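Local coordinates for YohF (Salmonella typhimurium, PDB 6WON), which probably catalyses an oxidoreductase reaction of the short-chain dehydrogenase/reductase family, perhaps on acetoin, at residues I8-D13 and Q71-L76; G17-L22 and E218-V223; G135-I140 and K167-E172; L179-A184 and A224-E229. All blocks are in the same frame, centred on the assembly; numbering follows the deposited sequence.

Contact 1 (I8-D13 and Q71-L76); sequences IVTASD and QAIEHL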
loop_
_atom_site.group_PDB
_atom_site.type_symbol
_atom_site.label_atom_id
_atom_site.label_comp_id
_atom_site.label_asym_id
_atom_site.label_seq_id
_atom_site.Cartn_x
_atom_site.Cartn_y
_atom_site.Cartn_z
ATOM N N ILE B 8 -2.795 -23.605 -18.491
ATOM C CA ILE B 8 -1.445 -23.487 -19.022
ATOM C C ILE B 8 -0.582 -22.798 -17.976
ATOM O O ILE B 8 -0.971 -21.766 -17.419
ATOM C CB ILE B 8 -1.433 -22.745 -20.362
ATOM C CG1 ILE B 8 -2.009 -23.683 -21.428
ATOM C CG2 ILE B 8 -0.011 -22.320 -20.710
ATOM C CD1 ILE B 8 -2.296 -23.009 -22.714
ATOM N N VAL B 9 0.556 -23.408 -17.666
ATOM C CA VAL B 9 1.499 -22.888 -16.689
ATOM C C VAL B 9 2.833 -22.753 -17.399
ATOM O O VAL B 9 3.398 -23.758 -17.860
ATOM C CB VAL B 9 1.626 -23.809 -15.465
ATOM C CG1 VAL B 9 2.496 -23.152 -14.402
ATOM C CG2 VAL B 9 0.237 -24.170 -14.907
ATOM N N THR B 10 3.344 -21.527 -17.484
ATOM C CA THR B 10 4.631 -21.349 -18.141
ATOM C C THR B 10 5.766 -21.760 -17.214
ATOM O O THR B 10 5.661 -21.676 -15.986
ATOM C CB THR B 10 4.830 -19.902 -18.605
ATOM O OG1 THR B 10 4.862 -19.024 -17.476
ATOM C CG2 THR B 10 3.702 -19.491 -19.538
ATOM N N ALA B 11 6.860 -22.215 -17.824
ATOM C CA ALA B 11 8.062 -22.617 -17.098
ATOM C C ALA B 11 7.732 -23.649 -16.027
ATOM O O ALA B 11 8.227 -23.588 -14.901
ATOM C CB ALA B 11 8.781 -21.399 -16.497
ATOM N N SER B 12 6.869 -24.601 -16.375
ATOM C CA SER B 12 6.439 -25.629 -15.436
ATOM C C SER B 12 7.308 -26.871 -15.501
ATOM O O SER B 12 6.894 -27.934 -15.018
ATOM C CB SER B 12 4.971 -25.996 -15.675
ATOM O OG SER B 12 4.672 -26.011 -17.059
ATOM N N ASP B 13 8.504 -26.762 -16.089
ATOM C CA ASP B 13 9.466 -27.858 -16.058
ATOM C C ASP B 13 10.062 -28.084 -14.674
ATOM O O ASP B 13 10.684 -29.131 -14.456
ATOM C CB ASP B 13 10.595 -27.587 -17.058
ATOM C CG ASP B 13 11.181 -26.182 -16.908
ATOM O OD1 ASP B 13 10.407 -25.197 -16.845
ATOM O OD2 ASP B 13 12.417 -26.061 -16.838
ATOM N N GLN B 71 4.379 -17.118 -29.583
ATOM C CA GLN B 71 3.448 -17.892 -30.400
ATOM C C GLN B 71 3.326 -19.335 -29.915
ATOM O O GLN B 71 2.288 -19.979 -30.127
ATOM C CB GLN B 71 3.874 -17.851 -31.865
ATOM C CG GLN B 71 3.450 -16.577 -32.593
ATOM C CD GLN B 71 1.967 -16.285 -32.417
ATOM O OE1 GLN B 71 1.106 -17.039 -32.895
ATOM N NE2 GLN B 71 1.660 -15.195 -31.717
ATOM N N ALA B 72 4.357 -19.855 -29.240
ATOM C CA ALA B 72 4.270 -21.208 -28.696
ATOM C C ALA B 72 3.078 -21.368 -27.748
ATOM O O ALA B 72 2.543 -22.474 -27.595
ATOM C CB ALA B 72 5.581 -21.564 -27.992
ATOM N N ILE B 73 2.642 -20.284 -27.108
ATOM C CA ILE B 73 1.427 -20.360 -26.297
ATOM C C ILE B 73 0.215 -20.659 -27.171
ATOM O O ILE B 73 -0.641 -21.479 -26.812
ATOM C CB ILE B 73 1.240 -19.058 -25.504
ATOM C CG1 ILE B 73 2.426 -18.845 -24.556
ATOM C CG2 ILE B 73 -0.077 -19.097 -24.730
ATOM C CD1 ILE B 73 2.489 -19.827 -23.408
ATOM N N GLU B 74 0.116 -19.995 -28.325
ATOM C CA GLU B 74 -0.998 -20.251 -29.234
ATOM C C GLU B 74 -0.969 -21.686 -29.748
ATOM O O GLU B 74 -2.023 -22.317 -29.908
ATOM C CB GLU B 74 -0.966 -19.253 -30.393
ATOM C CG GLU B 74 -1.977 -19.533 -31.501
ATOM C CD GLU B 74 -3.420 -19.343 -31.051
ATOM O OE1 GLU B 74 -3.657 -18.690 -30.011
ATOM O OE2 GLU B 74 -4.325 -19.855 -31.747
ATOM N N HIS B 75 0.229 -22.232 -29.983
ATOM C CA HIS B 75 0.313 -23.615 -30.455
ATOM C C HIS B 75 -0.116 -24.597 -29.371
ATOM O O HIS B 75 -0.804 -25.586 -29.657
ATOM C CB HIS B 75 1.730 -23.932 -30.922
ATOM C CG HIS B 75 2.212 -23.043 -32.024
ATOM N ND1 HIS B 75 1.529 -22.892 -33.211
ATOM C CD2 HIS B 75 3.311 -22.256 -32.119
ATOM C CE1 HIS B 75 2.185 -22.049 -33.990
ATOM N NE2 HIS B 75 3.271 -21.649 -33.351
ATOM N N LEU B 76 0.294 -24.349 -28.126
ATOM C CA LEU B 76 -0.113 -25.209 -27.019
ATOM C C LEU B 76 -1.628 -25.182 -26.838
ATOM O O LEU B 76 -2.272 -26.232 -26.728
ATOM C CB LEU B 76 0.601 -24.771 -25.739
ATOM C CG LEU B 76 0.494 -25.661 -24.497
ATOM C CD1 LEU B 76 0.867 -27.099 -24.819
ATOM C CD2 LEU B 76 1.383 -25.108 -23.367
#
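Ile-8 and Leu-76 reach toward each other tip to tip where helix 71-80 covers the parallel sheet of this Rossmann fold, over strand 6-9. From CB of Ile-8, which faces the helix, the side chain forks. The CG2 branch, anti to the backbone N, lies 4.1 Å from Leu-76 CD2 and, more loosely, 4.4 Å from Ile-73 CD1. On the other branch Ile-8 CG1 passes the same methyl, 4.2 Å from Leu-76 CD2. At the tip, Ile-8 CD1 stands 4.3 Å from Leu-76 CD2, so one leucine methyl serves both arms of the isoleucine. Thr-10 adds a crosswise contact: its CG2 meets Ile-73 CD1 at 4.1 Å, the two side chains standing at about a right angle. Its OG1 turns to the neighbouring strand end instead, hydrogen-bonded to Asn-89 N. Ile-73 also packs on Cys-120 and Ile-123 of helix 103-131, while Leu-76 touches strands 30-35 and 56-60. Beyond Val-9 the chain enters the glycine-rich turn that binds the dinucleotide cofactor in relatives. There Ser-12 OG donates to Val-9 O over 2.7 Å, coming from above the carbonyl plane, 36° out of it.

Contact 2 (G17-L22 and E218-V223); sequences GKACAL and EIASLV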
loop_
_atom_site.group_PDB
_atom_site.type_symbol
_atom_site.label_atom_id
_atom_site.label_comp_id
_atom_site.label_asym_id
_atom_site.label_seq_id
_atom_site.Cartn_x
_atom_site.Cartn_y
_atom_site.Cartn_z
ATOM N N GLY B 17 6.434 -23.321 -11.058
ATOM C CA GLY B 17 5.603 -23.692 -12.198
ATOM C C GLY B 17 5.218 -25.163 -12.181
ATOM O O GLY B 17 4.056 -25.522 -12.414
ATOM N N LYS B 18 6.189 -26.035 -11.897
ATOM C CA LYS B 18 5.900 -27.467 -11.848
ATOM C C LYS B 18 4.884 -27.793 -10.755
ATOM O O LYS B 18 3.937 -28.564 -10.975
ATOM C CB LYS B 18 7.193 -28.247 -11.625
ATOM C CG LYS B 18 6.986 -29.725 -11.337
ATOM C CD LYS B 18 8.324 -30.418 -11.150
ATOM C CE LYS B 18 8.139 -31.899 -10.858
ATOM N NZ LYS B 18 9.450 -32.599 -10.757
ATOM N N ALA B 19 5.075 -27.223 -9.560
ATOM C CA ALA B 19 4.133 -27.465 -8.473
ATOM C C ALA B 19 2.717 -27.029 -8.856
ATOM O O ALA B 19 1.753 -27.766 -8.616
ATOM C CB ALA B 19 4.615 -26.763 -7.196
ATOM N N CYS B 20 2.572 -25.852 -9.482
ATOM C CA CYS B 20 1.255 -25.419 -9.957
ATOM C C CYS B 20 0.684 -26.393 -10.972
ATOM O O CYS B 20 -0.490 -26.780 -10.891
ATOM C CB CYS B 20 1.326 -24.007 -10.561
ATOM S SG CYS B 20 1.842 -22.702 -9.413
ATOM N N ALA B 21 1.496 -26.793 -11.949
ATOM C CA ALA B 21 0.983 -27.661 -13.005
ATOM C C ALA B 21 0.475 -28.979 -12.436
ATOM O O ALA B 21 -0.578 -29.483 -12.847
ATOM C CB ALA B 21 2.066 -27.910 -14.054
ATOM N N LEU B 22 1.213 -29.555 -11.490
ATOM C CA LEU B 22 0.842 -30.858 -10.954
ATOM C C LEU B 22 -0.379 -30.755 -10.043
ATOM O O LEU B 22 -1.240 -31.642 -10.044
ATOM C CB LEU B 22 2.031 -31.466 -10.210
ATOM C CG LEU B 22 3.193 -31.961 -11.091
ATOM C CD1 LEU B 22 4.233 -32.688 -10.236
ATOM C CD2 LEU B 22 2.699 -32.876 -12.190
ATOM N N GLU B 218 3.725 -24.330 -1.187
ATOM C CA GLU B 218 3.105 -23.212 -0.477
ATOM C C GLU B 218 2.723 -22.060 -1.407
ATOM O O GLU B 218 1.907 -21.209 -1.021
ATOM C CB GLU B 218 4.026 -22.732 0.667
ATOM C CG GLU B 218 3.973 -23.676 1.882
ATOM C CD GLU B 218 5.116 -23.513 2.900
ATOM O OE1 GLU B 218 6.228 -23.054 2.543
ATOM O OE2 GLU B 218 4.887 -23.874 4.076
ATOM N N ILE B 219 3.274 -22.004 -2.619
ATOM C CA ILE B 219 2.741 -21.089 -3.634
ATOM C C ILE B 219 1.646 -21.759 -4.452
ATOM O O ILE B 219 0.583 -21.178 -4.693
ATOM C CB ILE B 219 3.867 -20.578 -4.555
ATOM C CG1 ILE B 219 4.990 -19.943 -3.745
ATOM C CG2 ILE B 219 3.300 -19.581 -5.557
ATOM C CD1 ILE B 219 4.504 -18.796 -2.861
ATOM N N ALA B 220 1.909 -22.984 -4.910
ATOM C CA ALA B 220 0.952 -23.699 -5.753
ATOM C C ALA B 220 -0.418 -23.811 -5.087
ATOM O O ALA B 220 -1.450 -23.677 -5.752
ATOM C CB ALA B 220 1.506 -25.083 -6.096
ATOM N N SER B 221 -0.450 -24.026 -3.771
ATOM C CA SER B 221 -1.730 -24.193 -3.089
ATOM C C SER B 221 -2.629 -22.974 -3.274
ATOM O O SER B 221 -3.833 -23.110 -3.530
ATOM C CB SER B 221 -1.494 -24.470 -1.607
ATOM O OG SER B 221 -2.732 -24.674 -0.947
ATOM N N LEU B 222 -2.064 -21.770 -3.165
ATOM C CA LEU B 222 -2.872 -20.572 -3.352
ATOM C C LEU B 222 -3.276 -20.405 -4.809
ATOM O O LEU B 222 -4.424 -20.049 -5.108
ATOM C CB LEU B 222 -2.116 -19.337 -2.872
ATOM C CG LEU B 222 -2.932 -18.049 -3.027
ATOM C CD1 LEU B 222 -4.210 -18.130 -2.178
ATOM C CD2 LEU B 222 -2.117 -16.790 -2.666
ATOM N N VAL B 223 -2.339 -20.641 -5.731
ATOM C CA VAL B 223 -2.663 -20.592 -7.155
ATOM C C VAL B 223 -3.829 -21.524 -7.468
ATOM O O VAL B 223 -4.760 -21.155 -8.202
ATOM C CB VAL B 223 -1.420 -20.937 -7.997
ATOM C CG1 VAL B 223 -1.822 -21.133 -9.457
ATOM C CG2 VAL B 223 -0.351 -19.833 -7.871
#
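The sulfur SG of Cys-20, the one weakly polar side-chain atom between the two helices, packs against carbon of two residues: Ala-220 CA lies 3.9 Å from SG, and Val-223 presents its branch point. Val-223 CG2 comes to 3.9 Å of Cys-20 SG while CB and CG1 of the valine are almost as near, so the sulfur rests over the fork rather than on a single methyl. With chi1 at -62° SG stands beside its own backbone N, anti to the carbonyl carbon. Helices 15-27 and 216-226 lie on the same face of the parallel sheet of this Rossmann fold; the axes of the two segments approach to 8.3 Å at 43°. Such closeness depends on small residues. CA of Cys-20 and CA of Ala-220 are 4.6 Å apart, and CB of Ala-220 presses on the peptide joining Ala-19 to Cys-20, 3.6 Å from Cys-20 N. The methyls of the alanines also meet, Ala-19 CB to Ala-220 CB at 3.7 Å. Toward the second subunit, Ser-221 OG is hydrogen-bonded to Trp-225 NE1 of that chain; Glu-218 OE2 has a salt bridge with Arg-212 and a hydrogen bond with Ser-232 of the second subunit.

Contact 3 (G135-I140 and K167-E172); sequences GRIINI and KSMALE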
loop_
_atom_site.group_PDB
_atom_site.type_symbol
_atom_site.label_atom_id
_atom_site.label_comp_id
_atom_site.label_asym_id
_atom_site.label_seq_id
_atom_site.Cartn_x
_atom_site.Cartn_y
_atom_site.Cartn_z
ATOM N N GLY B 135 -12.668 -17.290 -17.336
ATOM C CA GLY B 135 -11.338 -17.832 -17.156
ATOM C C GLY B 135 -10.645 -17.163 -15.992
ATOM O O GLY B 135 -11.192 -16.277 -15.334
ATOM N N ARG B 136 -9.425 -17.630 -15.741
ATOM C CA ARG B 136 -8.615 -17.149 -14.634
ATOM C C ARG B 136 -7.197 -16.949 -15.131
ATOM O O ARG B 136 -6.658 -17.809 -15.829
ATOM C CB ARG B 136 -8.613 -18.141 -13.458
ATOM C CG ARG B 136 -9.996 -18.617 -13.027
ATOM C CD ARG B 136 -10.793 -17.493 -12.336
ATOM N NE ARG B 136 -12.128 -17.939 -11.945
ATOM C CZ ARG B 136 -12.374 -18.668 -10.859
ATOM N NH1 ARG B 136 -11.375 -19.033 -10.051
ATOM N NH2 ARG B 136 -13.620 -19.044 -10.577
ATOM N N ILE B 137 -6.591 -15.824 -14.761
ATOM C CA ILE B 137 -5.199 -15.549 -15.097
ATOM C C ILE B 137 -4.471 -15.171 -13.818
ATOM O O ILE B 137 -4.863 -14.218 -13.134
ATOM C CB ILE B 137 -5.055 -14.438 -16.148
ATOM C CG1 ILE B 137 -5.686 -14.881 -17.472
ATOM C CG2 ILE B 137 -3.563 -14.081 -16.333
ATOM C CD1 ILE B 137 -5.780 -13.762 -18.520
ATOM N N ILE B 138 -3.427 -15.920 -13.487
ATOM C CA ILE B 138 -2.625 -15.661 -12.300
ATOM C C ILE B 138 -1.232 -15.263 -12.759
ATOM O O ILE B 138 -0.574 -16.012 -13.488
ATOM C CB ILE B 138 -2.572 -16.875 -11.364
ATOM C CG1 ILE B 138 -3.968 -17.169 -10.799
ATOM C CG2 ILE B 138 -1.608 -16.597 -10.213
ATOM C CD1 ILE B 138 -4.692 -18.319 -11.453
ATOM N N ASN B 139 -0.782 -14.082 -12.341
ATOM C CA ASN B 139 0.566 -13.622 -12.649
ATOM C C ASN B 139 1.426 -13.847 -11.413
ATOM O O ASN B 139 1.141 -13.284 -10.349
ATOM C CB ASN B 139 0.572 -12.146 -13.049
ATOM C CG ASN B 139 -0.169 -11.882 -14.348
ATOM O OD1 ASN B 139 -0.021 -12.632 -15.319
ATOM N ND2 ASN B 139 -0.970 -10.799 -14.378
ATOM N N ILE B 140 2.445 -14.695 -11.532
ATOM C CA ILE B 140 3.379 -14.885 -10.430
ATOM C C ILE B 140 4.312 -13.681 -10.430
ATOM O O ILE B 140 5.112 -13.510 -11.352
ATOM C CB ILE B 140 4.170 -16.192 -10.551
ATOM C CG1 ILE B 140 3.229 -17.381 -10.762
ATOM C CG2 ILE B 140 5.007 -16.406 -9.287
ATOM C CD1 ILE B 140 2.345 -17.668 -9.569
ATOM N N LYS B 167 -3.630 -5.340 -12.359
ATOM C CA LYS B 167 -4.791 -4.515 -12.026
ATOM C C LYS B 167 -5.528 -4.073 -13.283
ATOM O O LYS B 167 -6.766 -4.044 -13.310
ATOM C CB LYS B 167 -4.362 -3.280 -11.224
ATOM C CG LYS B 167 -3.643 -3.567 -9.905
ATOM C CD LYS B 167 -3.008 -2.301 -9.332
ATOM C CE LYS B 167 -2.130 -2.625 -8.112
ATOM N NZ LYS B 167 -1.503 -1.388 -7.558
ATOM N N SER B 168 -4.781 -3.709 -14.325
ATOM C CA SER B 168 -5.404 -3.281 -15.575
ATOM C C SER B 168 -6.196 -4.417 -16.210
ATOM O O SER B 168 -7.357 -4.241 -16.587
ATOM C CB SER B 168 -4.335 -2.773 -16.531
ATOM O OG SER B 168 -3.929 -1.481 -16.122
ATOM N N MET B 169 -5.582 -5.596 -16.322
ATOM C CA MET B 169 -6.257 -6.740 -16.923
ATOM C C MET B 169 -7.514 -7.095 -16.144
ATOM O O MET B 169 -8.554 -7.397 -16.730
ATOM C CB MET B 169 -5.307 -7.942 -16.966
ATOM C CG MET B 169 -4.090 -7.767 -17.831
ATOM S SD MET B 169 -2.973 -9.187 -17.707
ATOM C CE MET B 169 -4.129 -10.553 -17.921
ATOM N N ALA B 170 -7.426 -7.072 -14.814
ATOM C CA ALA B 170 -8.582 -7.389 -13.986
ATOM C C ALA B 170 -9.753 -6.475 -14.312
ATOM O O ALA B 170 -10.891 -6.934 -14.467
ATOM C CB ALA B 170 -8.200 -7.272 -12.513
ATOM N N LEU B 171 -9.486 -5.182 -14.450
ATOM C CA LEU B 171 -10.552 -4.238 -14.763
ATOM C C LEU B 171 -11.072 -4.433 -16.182
ATOM O O LEU B 171 -12.288 -4.410 -16.407
ATOM C CB LEU B 171 -10.044 -2.813 -14.562
ATOM C CG LEU B 171 -11.005 -1.794 -13.966
ATOM C CD1 LEU B 171 -11.615 -2.300 -12.667
ATOM C CD2 LEU B 171 -10.252 -0.477 -13.748
ATOM N N GLU B 172 -10.166 -4.623 -17.158
ATOM C CA GLU B 172 -10.575 -4.688 -18.562
ATOM C C GLU B 172 -11.185 -6.027 -18.960
ATOM O O GLU B 172 -11.935 -6.078 -19.942
ATOM C CB GLU B 172 -9.391 -4.388 -19.498
ATOM C CG GLU B 172 -9.169 -2.899 -19.744
ATOM C CD GLU B 172 -8.164 -2.579 -20.861
ATOM O OE1 GLU B 172 -8.375 -2.958 -22.036
ATOM O OE2 GLU B 172 -7.157 -1.926 -20.548
#
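Ile-137 overlaps the end of Met-169, whose methyl CE settles against two of its branches: CE of the methionine is 3.7 Å from Ile-137 CD1 and 3.9 Å from Ile-137 CG2. The contact lies inside a beta-alpha-beta crossover of the Rossmann fold, made of strand 135-140, helix 153-173 and strand 178-185, and packs the connecting helix back onto the strand it came from. The two side chains cross at about a right angle. Met-169 leaves the helix extended, then bends at its last torsion (chi3 48°), which swings CE out of line with the rest of the chain and brings it over the isoleucine. The same methionine touches Val-180 on the next strand and Ala-121 of helix 103-131, and it also packs on Phe-98 of the third subunit. Helix 153-173 thus faces a subunit interface, where Lys-167 NZ is hydrogen-bonded to His-146 O and His-160 NE2 of the third subunit. Two residues further along the strand, Asn-139 also points its CB to the helix, and its amide is fixed at both ends. OD1 accepts from Asn-88 ND2 on one side, and ND2 is hydrogen-bonded to Thr-166 OG1 on the other. With its amide so occupied, Asn-139 ND2 comes beside Met-169 SD at 4.2 Å, a van der Waals approach only.

Contact 4 (L179-A184 and A224-E229); sequences LVNAVA and AWLCSE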
loop_
_atom_site.group_PDB
_atom_site.type_symbol
_atom_site.label_atom_id
_atom_site.label_comp_id
_atom_site.label_asym_id
_atom_site.label_seq_id
_atom_site.Cartn_x
_atom_site.Cartn_y
_atom_site.Cartn_z
ATOM N N LEU B 179 -11.082 -13.457 -14.223
ATOM C CA LEU B 179 -10.548 -12.902 -12.982
ATOM C C LEU B 179 -9.029 -12.947 -13.058
ATOM O O LEU B 179 -8.460 -13.961 -13.476
ATOM C CB LEU B 179 -11.053 -13.676 -11.765
ATOM C CG LEU B 179 -12.555 -14.008 -11.720
ATOM C CD1 LEU B 179 -12.940 -14.701 -10.399
ATOM C CD2 LEU B 179 -13.415 -12.764 -11.931
ATOM N N VAL B 180 -8.378 -11.847 -12.679
ATOM C CA VAL B 180 -6.934 -11.704 -12.846
ATOM C C VAL B 180 -6.321 -11.263 -11.525
ATOM O O VAL B 180 -6.668 -10.196 -10.995
ATOM C CB VAL B 180 -6.582 -10.705 -13.956
ATOM C CG1 VAL B 180 -5.068 -10.678 -14.189
ATOM C CG2 VAL B 180 -7.320 -11.083 -15.231
ATOM N N ASN B 181 -5.389 -12.061 -11.013
ATOM C CA ASN B 181 -4.734 -11.739 -9.756
ATOM C C ASN B 181 -3.249 -12.022 -9.880
ATOM O O ASN B 181 -2.812 -12.779 -10.751
ATOM C CB ASN B 181 -5.311 -12.558 -8.599
ATOM C CG ASN B 181 -6.766 -12.226 -8.324
ATOM O OD1 ASN B 181 -7.067 -11.208 -7.693
ATOM N ND2 ASN B 181 -7.674 -13.089 -8.778
ATOM N N ALA B 182 -2.480 -11.413 -8.983
ATOM C CA ALA B 182 -1.080 -11.752 -8.787
ATOM C C ALA B 182 -0.916 -12.553 -7.495
ATOM O O ALA B 182 -1.561 -12.255 -6.483
ATOM C CB ALA B 182 -0.211 -10.488 -8.721
ATOM N N VAL B 183 -0.058 -13.570 -7.541
ATOM C CA VAL B 183 0.497 -14.203 -6.349
ATOM C C VAL B 183 1.957 -13.794 -6.259
ATOM O O VAL B 183 2.707 -13.947 -7.230
ATOM C CB VAL B 183 0.364 -15.737 -6.389
ATOM C CG1 VAL B 183 1.047 -16.362 -5.170
ATOM C CG2 VAL B 183 -1.097 -16.141 -6.444
ATOM N N ALA B 184 2.358 -13.286 -5.094
ATOM C CA ALA B 184 3.633 -12.588 -4.907
ATOM C C ALA B 184 4.476 -13.380 -3.917
ATOM O O ALA B 184 4.357 -13.178 -2.695
ATOM C CB ALA B 184 3.392 -11.156 -4.407
ATOM N N ALA B 224 -3.806 -22.741 -6.910
ATOM C CA ALA B 224 -4.930 -23.664 -7.095
ATOM C C ALA B 224 -6.233 -23.079 -6.560
ATOM O O ALA B 224 -7.277 -23.187 -7.212
ATOM C CB ALA B 224 -4.658 -25.001 -6.408
ATOM N N TRP B 225 -6.202 -22.483 -5.365
ATOM C CA TRP B 225 -7.429 -21.908 -4.819
ATOM C C TRP B 225 -7.988 -20.831 -5.743
ATOM O O TRP B 225 -9.200 -20.774 -5.972
ATOM C CB TRP B 225 -7.201 -21.336 -3.415
ATOM C CG TRP B 225 -8.473 -20.694 -2.903
ATOM C CD1 TRP B 225 -9.557 -21.336 -2.355
ATOM C CD2 TRP B 225 -8.820 -19.301 -2.954
ATOM N NE1 TRP B 225 -10.532 -20.425 -2.039
ATOM C CE2 TRP B 225 -10.114 -19.173 -2.407
ATOM C CE3 TRP B 225 -8.162 -18.152 -3.405
ATOM C CZ2 TRP B 225 -10.757 -17.946 -2.293
ATOM C CZ3 TRP B 225 -8.808 -16.929 -3.288
ATOM C CH2 TRP B 225 -10.090 -16.837 -2.738
ATOM N N LEU B 226 -7.116 -19.985 -6.299
ATOM C CA LEU B 226 -7.547 -18.943 -7.228
ATOM C C LEU B 226 -8.186 -19.506 -8.493
ATOM O O LEU B 226 -8.934 -18.791 -9.170
ATOM C CB LEU B 226 -6.362 -18.060 -7.600
ATOM C CG LEU B 226 -5.902 -17.095 -6.498
ATOM C CD1 LEU B 226 -4.583 -16.464 -6.860
ATOM C CD2 LEU B 226 -6.955 -16.013 -6.246
ATOM N N CYS B 227 -7.906 -20.760 -8.836
ATOM C CA CYS B 227 -8.549 -21.405 -9.974
ATOM C C CYS B 227 -9.820 -22.148 -9.590
ATOM O O CYS B 227 -10.460 -22.740 -10.467
ATOM C CB CYS B 227 -7.575 -22.374 -10.660
ATOM S SG CYS B 227 -6.085 -21.561 -11.258
ATOM N N SER B 228 -10.202 -22.127 -8.318
ATOM C CA SER B 228 -11.350 -22.877 -7.835
ATOM C C SER B 228 -12.608 -22.007 -7.820
ATOM O O SER B 228 -12.549 -20.779 -7.916
ATOM C CB SER B 228 -11.061 -23.421 -6.439
ATOM O OG SER B 228 -11.323 -22.408 -5.495
ATOM N N GLU B 229 -13.761 -22.676 -7.697
ATOM C CA GLU B 229 -15.048 -21.987 -7.662
ATOM C C GLU B 229 -15.142 -21.011 -6.499
ATOM O O GLU B 229 -15.821 -19.984 -6.610
ATOM C CB GLU B 229 -16.183 -23.011 -7.573
ATOM C CG GLU B 229 -16.136 -23.886 -6.318
ATOM C CD GLU B 229 -16.840 -23.254 -5.115
ATOM O OE1 GLU B 229 -17.851 -22.538 -5.310
ATOM O OE2 GLU B 229 -16.365 -23.463 -3.972
#
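The backbones of strand 178-185 and helix 216-226 stand 8.1 Å apart where Asn-181 CA faces Leu-226 CA, a gap filled by side chains with no hydrogen bond across. Leu-226 bridges it. Its CG lies anti to its carbonyl carbon (chi1 -74°), and its two methyls part to different partners. CD1 comes to 3.5 Å of Val-183 CG2, a snug contact in which the valine and leucine side chains run alongside in opposite senses. CD2 sits 3.9 Å from Asn-181 ND2, where the two side chains cross obliquely. The asparagine amide is buried but satisfied: OD1 accepts from Gln-237 N and ND2 donates to Thr-234 O, so its rotation is set by the chain leading into strand 238-241, and the leucine methyl packs against an amide already engaged. Leu-226 also touches Ile-138 and Leu-239, on the strands flanking 178-185. Trp-225 O takes two donors from the same residue, Ser-228 N at 2.9 Å and Ser-228 OG at 2.7 Å; the hydroxyl lies in the carbonyl plane on a lone pair, at 135° to the C=O. The Trp-225 ring lies on the subunit interface, meeting Trp-225 of the second subunit with planes about 35° apart. A helix running back nearly antiparallel to the strand it covers, its leucine set against the sheet, is the alpha/beta layering of the Rossmann fold.

All four contacts join helices of the Rossmann fold to its parallel sheet or to each other, from both faces. Contacts 3 and 4 are neighbours, centres about 9 Å apart: strands 135-140 and 178-185 lie side by side, with Asn-139 N 2.9 Å from Asn-181 O. Contact 2 shares helix 216-226 with contact 4 (centres about 11 Å apart), and Val-223 CG2 is 4.0 Å from Val-183 CG2. Contact 1 abuts contact 2 through the turn from strand 6-9 into helix 15-27, where Ser-12 CB is 3.4 Å from Gly-17 O; the cofactor would probably sit at this joint. Contact 1 stays about 7 Å from contact 3 at the nearest atoms.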